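Local coordinates for divalent-cation tolerance protein CutA (Pyrococcus horikoshii, PDB 1UKU) that contributes to heavy-metal resistance, forming homotrimers and binding a copper ion at the interface between two trimers, which probably drives further oligomerization, at residues A[18-21]-A[22-26]; A[59-62]-A[63-66]; A[92-95]-A[96-100]. All blocks are in the same frame, centred on the assembly; numbering follows the deposited sequence.

Contact 1. Residues A[18-21]-A[22-26]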
ATOM      1  N   VAL A  18      -8.838  11.990 -10.019  1.00  8.30           N
ATOM      2  CA  VAL A  18      -8.968  12.151  -8.567  1.00  9.50           C
ATOM      3  C   VAL A  18      -9.702  13.427  -8.188  1.00  8.83           C
ATOM      4  O   VAL A  18     -10.561  13.418  -7.281  1.00  8.81           O
ATOM      5  CB  VAL A  18      -7.595  12.081  -7.886  1.00 10.93           C
ATOM      6  CG1 VAL A  18      -7.570  12.712  -6.501  1.00 14.42           C
ATOM      7  CG2 VAL A  18      -7.130  10.629  -7.866  1.00 11.79           C
ATOM      8  N   LYS A  19      -9.404  14.501  -8.893  1.00  9.35           N
ATOM      9  CA  LYS A  19     -10.088  15.763  -8.608  1.00  9.80           C
ATOM     10  C   LYS A  19     -11.593  15.642  -8.979  1.00  9.86           C
ATOM     11  O   LYS A  19     -12.434  16.159  -8.248  1.00  9.81           O
ATOM     12  CB  LYS A  19      -9.424  16.954  -9.315  1.00 10.46           C
ATOM     13  CG  LYS A  19      -8.054  17.301  -8.779  1.00 12.10           C
ATOM     14  CD  LYS A  19      -7.423  18.518  -9.446  1.00 16.79           C
ATOM     15  CE  LYS A  19      -6.043  18.794  -8.876  1.00 18.32           C
ATOM     16  NZ  LYS A  19      -5.409  19.987  -9.510  1.00 22.16           N
ATOM     17  N   THR A  20     -11.940  14.951 -10.066  1.00  9.65           N
ATOM     18  CA  THR A  20     -13.358  14.701 -10.405  1.00  9.32           C
ATOM     19  C   THR A  20     -14.041  13.888  -9.298  1.00  9.27           C
ATOM     20  O   THR A  20     -15.175  14.158  -8.931  1.00 10.70           O
ATOM     21  CB  THR A  20     -13.458  13.965 -11.731  1.00 10.47           C
ATOM     22  OG1 THR A  20     -12.861  14.780 -12.759  1.00 13.53           O
ATOM     23  CG2 THR A  20     -14.877  13.754 -12.118  1.00 10.21           C
ATOM     24  N   LEU A  21     -13.352  12.890  -8.758  1.00  7.95           N
ATOM     25  CA  LEU A  21     -13.929  12.031  -7.734  1.00  7.93           C
ATOM     26  C   LEU A  21     -14.126  12.847  -6.465  1.00  8.06           C
ATOM     27  O   LEU A  21     -15.133  12.645  -5.764  1.00  8.75           O
ATOM     28  CB  LEU A  21     -13.068  10.805  -7.472  1.00  7.38           C
ATOM     29  CG  LEU A  21     -12.938   9.798  -8.614  1.00  9.13           C
ATOM     30  CD1 LEU A  21     -11.917   8.695  -8.228  1.00  9.87           C
ATOM     31  CD2 LEU A  21     -14.258   9.151  -9.058  1.00  9.17           C
ATOM     32  N   LEU A  22     -13.201  13.756  -6.144  1.00  8.57           N
ATOM     33  CA  LEU A  22     -13.365  14.646  -4.993  1.00  8.90           C
ATOM     34  C   LEU A  22     -14.562  15.576  -5.218  1.00  9.77           C
ATOM     35  O   LEU A  22     -15.391  15.746  -4.331  1.00 10.66           O
ATOM     36  CB  LEU A  22     -12.091  15.455  -4.716  1.00  9.32           C
ATOM     37  CG  LEU A  22     -10.972  14.634  -4.054  1.00  7.97           C
ATOM     38  CD1 LEU A  22      -9.630  15.324  -4.223  1.00  9.03           C
ATOM     39  CD2 LEU A  22     -11.246  14.405  -2.584  1.00  8.60           C
ATOM     40  N   LYS A  23     -14.652  16.157  -6.401  1.00 10.68           N
ATOM     41  CA  LYS A  23     -15.772  17.066  -6.709  1.00 10.96           C
ATOM     42  C   LYS A  23     -17.117  16.361  -6.574  1.00 11.24           C
ATOM     43  O   LYS A  23     -18.102  16.975  -6.139  1.00 12.30           O
ATOM     44  CB  LYS A  23     -15.621  17.659  -8.098  1.00 11.79           C
ATOM     45  CG  LYS A  23     -14.494  18.717  -8.137  1.00 15.70           C
ATOM     46  CD  LYS A  23     -14.425  19.502  -9.430  1.00 22.22           C
ATOM     47  CE  LYS A  23     -14.562  18.657 -10.677  1.00 26.17           C
ATOM     48  NZ  LYS A  23     -14.083  19.397 -11.882  1.00 29.55           N
ATOM     49  N   GLU A  24     -17.169  15.075  -6.943  1.00 10.27           N
ATOM     50  CA  GLU A  24     -18.364  14.256  -6.866  1.00  9.93           C
ATOM     51  C   GLU A  24     -18.572  13.671  -5.497  1.00  9.42           C
ATOM     52  O   GLU A  24     -19.537  12.943  -5.280  1.00 10.96           O
ATOM     53  CB  GLU A  24     -18.332  13.183  -7.953  1.00  9.83           C
ATOM     54  CG  GLU A  24     -18.486  13.816  -9.314  1.00 12.22           C
ATOM     55  CD  GLU A  24     -18.436  12.848 -10.461  1.00 13.85           C
ATOM     56  OE1 GLU A  24     -18.248  13.316 -11.602  1.00 16.75           O
ATOM     57  OE2 GLU A  24     -18.594  11.639 -10.221  1.00 16.43           O
ATOM     58  N   ARG A  25     -17.647  13.974  -4.581  1.00  9.25           N
ATOM     59  CA  ARG A  25     -17.719  13.619  -3.173  1.00  9.92           C
ATOM     60  C   ARG A  25     -17.741  12.085  -2.965  1.00 10.07           C
ATOM     61  O   ARG A  25     -18.239  11.550  -1.992  1.00 11.37           O
ATOM     62  CB  ARG A  25     -18.852  14.431  -2.518  1.00 10.91           C
ATOM     63  CG  ARG A  25     -18.469  15.944  -2.420  1.00 12.60           C
ATOM     64  CD  ARG A  25     -17.727  16.254  -1.191  1.00 14.21           C
ATOM     65  NE  ARG A  25     -17.338  17.657  -0.998  1.00 16.05           N
ATOM     66  CZ  ARG A  25     -16.667  18.098   0.065  1.00 18.33           C
ATOM     67  NH1 ARG A  25     -16.280  17.253   0.993  1.00 19.53           N
ATOM     68  NH2 ARG A  25     -16.327  19.385   0.194  1.00 20.70           N
ATOM     69  N   LEU A  26     -17.071  11.387  -3.890  1.00  9.10           N
ATOM     70  CA  LEU A  26     -17.007   9.934  -3.853  1.00  8.13           C
ATOM     71  C   LEU A  26     -15.830   9.396  -3.056  1.00  7.66           C
ATOM     72  O   LEU A  26     -15.834   8.218  -2.714  1.00  8.38           O
ATOM     73  CB  LEU A  26     -17.004   9.324  -5.250  1.00  8.89           C
ATOM     74  CG  LEU A  26     -18.343   9.497  -5.961  1.00 10.18           C
ATOM     75  CD1 LEU A  26     -18.201   9.083  -7.417  1.00 11.46           C
ATOM     76  CD2 LEU A  26     -19.426   8.684  -5.273  1.00 12.77           C
TER

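Contact 2. Residues A[59-62]-A[63-66]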
ATOM      1  N   GLU A  59     -17.318   2.483   2.917  1.00  9.79           N
ATOM      2  CA  GLU A  59     -17.738   1.205   2.347  1.00 10.52           C
ATOM      3  C   GLU A  59     -18.957   1.305   1.442  1.00 10.73           C
ATOM      4  O   GLU A  59     -19.016   0.694   0.374  1.00 11.06           O
ATOM      5  CB  GLU A  59     -18.158   0.237   3.441  1.00 12.17           C
ATOM      6  CG  GLU A  59     -17.047  -0.392   4.191  1.00 14.57           C
ATOM      7  CD  GLU A  59     -16.574   0.435   5.339  1.00 18.53           C
ATOM      8  OE1 GLU A  59     -16.951   1.648   5.371  1.00 18.67           O
ATOM      9  OE2 GLU A  59     -15.891  -0.155   6.219  1.00 19.00           O
ATOM     10  N   ASP A  60     -19.971   2.055   1.890  1.00 10.62           N
ATOM     11  CA  ASP A  60     -21.231   2.114   1.167  1.00 11.07           C
ATOM     12  C   ASP A  60     -21.111   2.812  -0.185  1.00 10.02           C
ATOM     13  O   ASP A  60     -21.984   2.687  -1.008  1.00 10.93           O
ATOM     14  CB  ASP A  60     -22.340   2.780   2.006  1.00 11.38           C
ATOM     15  CG  ASP A  60     -22.049   4.230   2.291  1.00 10.15           C
ATOM     16  OD1 ASP A  60     -21.318   4.486   3.253  1.00 12.25           O
ATOM     17  OD2 ASP A  60     -22.501   5.121   1.551  1.00 11.87           O
ATOM     18  N   LEU A  61     -20.004   3.529  -0.423  1.00  9.70           N
ATOM     19  CA  LEU A  61     -19.780   4.196  -1.690  1.00  9.04           C
ATOM     20  C   LEU A  61     -18.997   3.337  -2.718  1.00  8.44           C
ATOM     21  O   LEU A  61     -18.774   3.785  -3.834  1.00  9.04           O
ATOM     22  CB  LEU A  61     -19.073   5.544  -1.466  1.00  9.33           C
ATOM     23  CG  LEU A  61     -19.892   6.613  -0.719  1.00  9.31           C
ATOM     24  CD1 LEU A  61     -19.055   7.806  -0.412  1.00  9.33           C
ATOM     25  CD2 LEU A  61     -21.039   7.040  -1.574  1.00 10.90           C
ATOM     26  N   TRP A  62     -18.612   2.125  -2.353  1.00  8.07           N
ATOM     27  CA  TRP A  62     -17.758   1.289  -3.219  1.00  8.17           C
ATOM     28  C   TRP A  62     -18.320   1.107  -4.627  1.00  8.46           C
ATOM     29  O   TRP A  62     -17.631   1.332  -5.597  1.00  8.15           O
ATOM     30  CB  TRP A  62     -17.501  -0.067  -2.582  1.00  8.71           C
ATOM     31  CG  TRP A  62     -16.990  -1.112  -3.510  1.00  7.46           C
ATOM     32  CD1 TRP A  62     -17.567  -2.312  -3.762  1.00  8.86           C
ATOM     33  CD2 TRP A  62     -15.778  -1.082  -4.266  1.00  8.06           C
ATOM     34  NE1 TRP A  62     -16.802  -3.034  -4.651  1.00  8.60           N
ATOM     35  CE2 TRP A  62     -15.710  -2.289  -5.000  1.00  8.29           C
ATOM     36  CE3 TRP A  62     -14.770  -0.135  -4.450  1.00  7.23           C
ATOM     37  CZ2 TRP A  62     -14.643  -2.599  -5.845  1.00  8.22           C
ATOM     38  CZ3 TRP A  62     -13.717  -0.444  -5.320  1.00  7.86           C
ATOM     39  CH2 TRP A  62     -13.663  -1.661  -6.000  1.00  8.25           C
ATOM     40  N   GLU A  63     -19.563   0.658  -4.766  1.00  8.98           N
ATOM     41  CA  GLU A  63     -20.065   0.335  -6.099  1.00  8.84           C
ATOM     42  C   GLU A  63     -20.177   1.580  -6.977  1.00  9.87           C
ATOM     43  O   GLU A  63     -19.832   1.556  -8.147  1.00 10.71           O
ATOM     44  CB  GLU A  63     -21.419  -0.431  -6.042  1.00  9.12           C
ATOM     45  CG  GLU A  63     -21.306  -1.851  -5.490  1.00 11.71           C
ATOM     46  CD  GLU A  63     -20.392  -2.769  -6.291  1.00 10.74           C
ATOM     47  OE1 GLU A  63     -20.007  -2.457  -7.442  1.00 14.53           O
ATOM     48  OE2 GLU A  63     -20.067  -3.848  -5.739  1.00 15.02           O
ATOM     49  N   GLU A  64     -20.637   2.679  -6.391  1.00  9.84           N
ATOM     50  CA  GLU A  64     -20.732   3.914  -7.122  1.00 10.93           C
ATOM     51  C   GLU A  64     -19.348   4.396  -7.529  1.00 10.31           C
ATOM     52  O   GLU A  64     -19.155   4.891  -8.620  1.00 10.49           O
ATOM     53  CB  GLU A  64     -21.469   4.957  -6.266  1.00 12.52           C
ATOM     54  CG  GLU A  64     -21.795   6.236  -7.001  1.00 15.10           C
ATOM     55  CD  GLU A  64     -22.667   7.191  -6.203  1.00 15.10           C
ATOM     56  OE1 GLU A  64     -22.965   8.248  -6.779  1.00 18.49           O
ATOM     57  OE2 GLU A  64     -23.007   6.906  -5.030  1.00 17.86           O
ATOM     58  N   LEU A  65     -18.381   4.276  -6.622  1.00  9.12           N
ATOM     59  CA  LEU A  65     -17.029   4.744  -6.902  1.00  8.81           C
ATOM     60  C   LEU A  65     -16.385   3.887  -7.991  1.00  8.87           C
ATOM     61  O   LEU A  65     -15.742   4.394  -8.896  1.00  8.41           O
ATOM     62  CB  LEU A  65     -16.185   4.714  -5.631  1.00  8.10           C
ATOM     63  CG  LEU A  65     -14.690   5.011  -5.822  1.00  7.82           C
ATOM     64  CD1 LEU A  65     -14.476   6.365  -6.447  1.00  8.92           C
ATOM     65  CD2 LEU A  65     -13.952   4.873  -4.517  1.00  7.69           C
ATOM     66  N   LYS A  66     -16.563   2.573  -7.888  1.00  9.38           N
ATOM     67  CA  LYS A  66     -16.017   1.661  -8.864  1.00  9.26           C
ATOM     68  C   LYS A  66     -16.569   1.979 -10.249  1.00  9.71           C
ATOM     69  O   LYS A  66     -15.816   2.030 -11.224  1.00  8.91           O
ATOM     70  CB  LYS A  66     -16.343   0.232  -8.495  1.00  9.98           C
ATOM     71  CG  LYS A  66     -15.801  -0.757  -9.519  1.00 12.08           C
ATOM     72  CD  LYS A  66     -16.118  -2.193  -9.204  1.00 15.66           C
ATOM     73  CE  LYS A  66     -17.193  -2.671 -10.099  1.00 20.58           C
ATOM     74  NZ  LYS A  66     -18.167  -3.431  -9.353  1.00 19.69           N
TER
HETATM   75  O   HOH W   1     -21.309  -0.082  -2.426  1.00 14.12           O
HETATM   76  O   HOH W   2     -22.272   2.624  -3.781  1.00 14.80           O

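Contact 3. Residues A[92-95]-A[96-100]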
ATOM      1  N   TYR A  92     -10.390  10.668  12.396  1.00 10.75           N
ATOM      2  CA  TYR A  92     -10.205  10.599  10.967  1.00  9.96           C
ATOM      3  C   TYR A  92     -11.448  10.038  10.269  1.00  9.30           C
ATOM      4  O   TYR A  92     -11.883  10.548   9.235  1.00  9.06           O
ATOM      5  CB  TYR A  92      -8.973   9.770  10.610  1.00 10.47           C
ATOM      6  CG  TYR A  92      -8.721   9.778   9.133  1.00 10.76           C
ATOM      7  CD1 TYR A  92      -8.081  10.841   8.541  1.00 12.81           C
ATOM      8  CD2 TYR A  92      -9.183   8.752   8.322  1.00 12.54           C
ATOM      9  CE1 TYR A  92      -7.866  10.857   7.170  1.00 14.33           C
ATOM     10  CE2 TYR A  92      -8.994   8.777   6.966  1.00 15.60           C
ATOM     11  CZ  TYR A  92      -8.313   9.813   6.410  1.00 15.39           C
ATOM     12  OH  TYR A  92      -8.119   9.838   5.036  1.00 19.97           O
ATOM     13  N   LEU A  93     -12.001   8.965  10.822  1.00  9.15           N
ATOM     14  CA  LEU A  93     -13.183   8.369  10.244  1.00  9.11           C
ATOM     15  C   LEU A  93     -14.320   9.381  10.183  1.00  9.22           C
ATOM     16  O   LEU A  93     -14.997   9.487   9.182  1.00  9.16           O
ATOM     17  CB  LEU A  93     -13.599   7.130  11.022  1.00  9.06           C
ATOM     18  CG  LEU A  93     -14.781   6.364  10.452  1.00 10.21           C
ATOM     19  CD1 LEU A  93     -14.526   5.883   9.018  1.00 11.89           C
ATOM     20  CD2 LEU A  93     -15.008   5.214  11.411  1.00 11.33           C
ATOM     21  N   LYS A  94     -14.492  10.163  11.240  1.00  9.48           N
ATOM     22  CA  LYS A  94     -15.553  11.181  11.262  1.00 10.11           C
ATOM     23  C   LYS A  94     -15.356  12.222  10.165  1.00  9.35           C
ATOM     24  O   LYS A  94     -16.304  12.607   9.481  1.00  9.36           O
ATOM     25  CB  LYS A  94     -15.619  11.854  12.627  1.00 11.14           C
ATOM     26  CG  LYS A  94     -16.751  12.843  12.771  1.00 15.88           C
ATOM     27  CD  LYS A  94     -18.092  12.162  12.511  1.00 20.53           C
ATOM     28  CE  LYS A  94     -19.265  12.971  13.051  1.00 23.95           C
ATOM     29  NZ  LYS A  94     -19.557  12.594  14.456  1.00 26.02           N
ATOM     30  N   TRP A  95     -14.115  12.650   9.986  1.00  9.77           N
ATOM     31  CA  TRP A  95     -13.777  13.589   8.936  1.00 10.27           C
ATOM     32  C   TRP A  95     -14.076  12.988   7.559  1.00  9.82           C
ATOM     33  O   TRP A  95     -14.663  13.615   6.723  1.00  9.74           O
ATOM     34  CB  TRP A  95     -12.287  13.973   9.042  1.00  9.73           C
ATOM     35  CG  TRP A  95     -11.817  14.815   7.899  1.00 12.22           C
ATOM     36  CD1 TRP A  95     -11.989  16.162   7.742  1.00 12.55           C
ATOM     37  CD2 TRP A  95     -11.124  14.367   6.737  1.00 11.95           C
ATOM     38  NE1 TRP A  95     -11.448  16.580   6.547  1.00 14.68           N
ATOM     39  CE2 TRP A  95     -10.892  15.496   5.918  1.00 10.54           C
ATOM     40  CE3 TRP A  95     -10.664  13.124   6.299  1.00 12.62           C
ATOM     41  CZ2 TRP A  95     -10.242  15.398   4.698  1.00 13.71           C
ATOM     42  CZ3 TRP A  95     -10.005  13.049   5.082  1.00 11.75           C
ATOM     43  CH2 TRP A  95      -9.815  14.157   4.305  1.00 11.61           C
ATOM     44  N   LEU A  96     -13.672  11.747   7.343  1.00  8.99           N
ATOM     45  CA  LEU A  96     -13.905  11.118   6.056  1.00  9.02           C
ATOM     46  C   LEU A  96     -15.399  11.014   5.737  1.00  9.06           C
ATOM     47  O   LEU A  96     -15.818  11.224   4.596  1.00  9.37           O
ATOM     48  CB  LEU A  96     -13.226   9.742   6.054  1.00  9.06           C
ATOM     49  CG  LEU A  96     -13.485   8.809   4.870  1.00  9.39           C
ATOM     50  CD1 LEU A  96     -12.232   7.989   4.621  1.00 10.40           C
ATOM     51  CD2 LEU A  96     -14.686   7.907   5.074  1.00 10.33           C
ATOM     52  N   ILE A  97     -16.210  10.671   6.747  1.00  9.05           N
ATOM     53  CA  ILE A  97     -17.664  10.609   6.551  1.00 10.41           C
ATOM     54  C   ILE A  97     -18.223  12.011   6.238  1.00 10.57           C
ATOM     55  O   ILE A  97     -19.047  12.194   5.340  1.00 10.20           O
ATOM     56  CB  ILE A  97     -18.322  10.004   7.799  1.00 10.90           C
ATOM     57  CG1 ILE A  97     -17.960   8.526   7.918  1.00 11.52           C
ATOM     58  CG2 ILE A  97     -19.857  10.184   7.764  1.00 12.33           C
ATOM     59  CD1 ILE A  97     -18.296   7.911   9.272  1.00 12.86           C
ATOM     60  N   GLU A  98     -17.735  13.002   6.955  1.00 10.80           N
ATOM     61  CA  GLU A  98     -18.188  14.383   6.740  1.00 12.21           C
ATOM     62  C   GLU A  98     -17.897  14.841   5.328  1.00 12.34           C
ATOM     63  O   GLU A  98     -18.691  15.571   4.733  1.00 12.71           O
ATOM     64  CB  GLU A  98     -17.560  15.324   7.751  1.00 13.16           C
ATOM     65  CG  GLU A  98     -18.171  15.139   9.121  1.00 17.86           C
ATOM     66  CD  GLU A  98     -17.406  15.815  10.233  1.00 22.37           C
ATOM     67  OE1 GLU A  98     -17.902  15.738  11.382  1.00 28.22           O
ATOM     68  OE2 GLU A  98     -16.338  16.421   9.973  1.00 26.43           O
ATOM     69  N   GLU A  99     -16.757  14.410   4.784  1.00 11.93           N
ATOM     70  CA  GLU A  99     -16.294  14.901   3.481  1.00 12.18           C
ATOM     71  C   GLU A  99     -16.821  14.117   2.289  1.00 12.41           C
ATOM     72  O   GLU A  99     -16.582  14.499   1.149  1.00 14.08           O
ATOM     73  CB  GLU A  99     -14.761  14.908   3.454  1.00 13.33           C
ATOM     74  CG  GLU A  99     -14.110  15.860   4.461  1.00 15.51           C
ATOM     75  CD  GLU A  99     -14.366  17.364   4.240  1.00 19.54           C
ATOM     76  OE1 GLU A  99     -13.879  18.125   5.107  1.00 21.79           O
ATOM     77  OE2 GLU A  99     -15.041  17.839   3.278  1.00 17.53           O
ATOM     78  N   THR A 100     -17.562  13.044   2.519  1.00 10.12           N
ATOM     79  CA  THR A 100     -18.077  12.253   1.411  1.00 10.71           C
ATOM     80  C   THR A 100     -19.599  12.429   1.287  1.00 10.58           C
ATOM     81  O   THR A 100     -20.270  12.804   2.257  1.00 11.17           O
ATOM     82  CB  THR A 100     -17.683  10.779   1.552  1.00  9.70           C
ATOM     83  OG1 THR A 100     -17.857  10.309   2.897  1.00  9.57           O
ATOM     84  CG2 THR A 100     -16.173  10.630   1.248  1.00 10.42           C
TER

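Contact 1. Residues A[18-21]-A[22-26]
Val18 and Leu22 lie side by side on helix 11-23, one turn apart. Their side chains point the same way, and Val18 CG1 meets Leu22 CD1 at 4.0 Å. The backbone joins the same pair, with Leu22 N bonded to Val18 O at 2.9 Å. The Lys19 side chain takes little part, but its carbonyl accepts Lys23 N. The aliphatic part of Lys23 folds over that carbonyl, with CG 3.3 Å from Lys19 O. Thr20 lies alongside Glu24. Its methyl is the branch in contact, with CG2 3.4 Å from Glu24 OE1. CG2 stands opposite the backbone N while OG1 sits beside it (chi1 -60°). The hydroxyl thus faces back to Lys16 O, and the carboxylate of Glu24 has its main partner in Arg68. Leu21 O receives Leu26 N at 3.0 Å, in a nearly straight bond. Leu22 O receives Arg25 N at 2.9 Å. With the positive phi of Arg25 (62°), these two bonds make a Schellman motif that ends the helix. The reversal brings Leu26 back under the last turn, and Leu21 CD2 comes to 4.3 Å from Leu26 CD1. The second subunit lies against another side of the turn, where its Trp40 bonds to Leu22 O and makes a cation-pi contact with Arg25. Val18 and Leu21 rest on Leu55 of strand 44-57, and Val18 also reaches Ala30 and Leu32 of strand 29-41. Leu21 and Leu26 pack against helix 62-72.

Contact 2. Residues A[59-62]-A[63-66]
Trp62 opens helix 62-72, and its side chain meets Glu63 and Lys66. CB lies close to the backbone N of Glu63. From there CG stands trans to the backbone N (chi1 163°), which puts CG beside the carbonyl carbon, on the side of Glu63 N. CD1 and NE1 come next, and each is 3.5 Å from Glu63 OE2. The carboxylate plane is turned 59° from the ring. NE1 itself is hydrogen-bonded to Asp87 of the third subunit. On the six-membered ring, CZ2 touches Lys66 CD at 3.7 Å. Lys66 CB stands over the face of this ring in a CH-pi contact, 4.0 Å from the centroid and 7° off the normal.

Past the ring, the Lys66 chain bends at its last two torsions and brings NZ to Glu63 OE1. This salt bridge is 2.8 Å long and uses the syn lone pair of the oxygen. One carboxylate therefore holds the ammonium with OE1 and sits by the indole with OE2. In the backbone, Leu65 N bonds to Leu61 O at 2.9 Å and Lys66 N to Trp62 O at 2.8 Å. Two waters link Asp60 O to the amides of Glu63 and Glu64, although the bond from Asp60 O to the first water is weak.

The waters satisfy first-turn amides where the short 3-10 segment 59-61 passes into the helix. Around the indole, Arg82 makes a cation-pi contact, and Val88 of the third subunit packs against Trp62. The chemistry is that of a buried aromatic group with its single N-H paired across a subunit boundary. The neighbouring Glu63-Lys66 pair probably offsets its own charges and may restrain the lysine chain against the ring.

Contact 3. Residues A[92-95]-A[96-100]
The indole of Trp95 carries Glu99 over one face. Glu99 CG lies 3.7 Å from the centroid of the five-membered ring, 22° off the normal, in a CH-pi contact. The Glu99 chain is bent at chi2 (-65°), which brings the carboxylate back beside the indole. The carboxylate and ring planes are 60° apart. Its OE2 is held in a salt bridge by Arg25. Toward the six-membered ring, Trp95 CE3 is 4.2 Å from Leu96 CB. Tyr39 of the second subunit also packs on Trp95. The Tyr92 ring meets Leu96 obliquely, with CE2 4.1 Å from Leu96 CD1.

On another side of the helix, Leu93 CG meets Ile97 CD1 at 4.0 Å. The Lys94 chain crosses Glu98, and its CG lies 3.4 Å from Glu98 OE1. The charged ends stay apart, with Lys94 NZ 4.7 Å from Glu98 OE1. Four successive backbone bonds, from Leu96 N to Glu99 N, run back to residues 92-95. At the end of the turn Thr100 OG1 donates to Leu96 O at 2.8 Å. Lys102 NZ bonds to the carbonyls of Ile97, Glu98 and Thr100.

Most of these contacts pair residues four apart, about one helical turn; this is the last helix of CutA. That helix follows the ferredoxin-like beta-alpha-beta-beta-alpha-beta core and lies against the second subunit through Tyr92, Trp95 and Glu99.

The three contacts follow one another in series, and none nests in or crosses another. Each joins adjacent turns, so none closes a long loop. Contact 1 ends helix 11-23 and leads toward strand 29-41. Contact 2 begins helix 62-72 after strand 44-57. Contact 3 lies in the last turns of helix 90-99. Leu21 and Leu26 of contact 1 pack on Leu65 of contact 2, joining the end of helix 11-23 and the turn after it to helix 62-72. Arg25 bridges to Glu99 of contact 3, and Leu61 of contact 2 touches Thr100. Contacts 1 and 3 both meet the second subunit, while contact 2 meets the third. All lie away from the copper site.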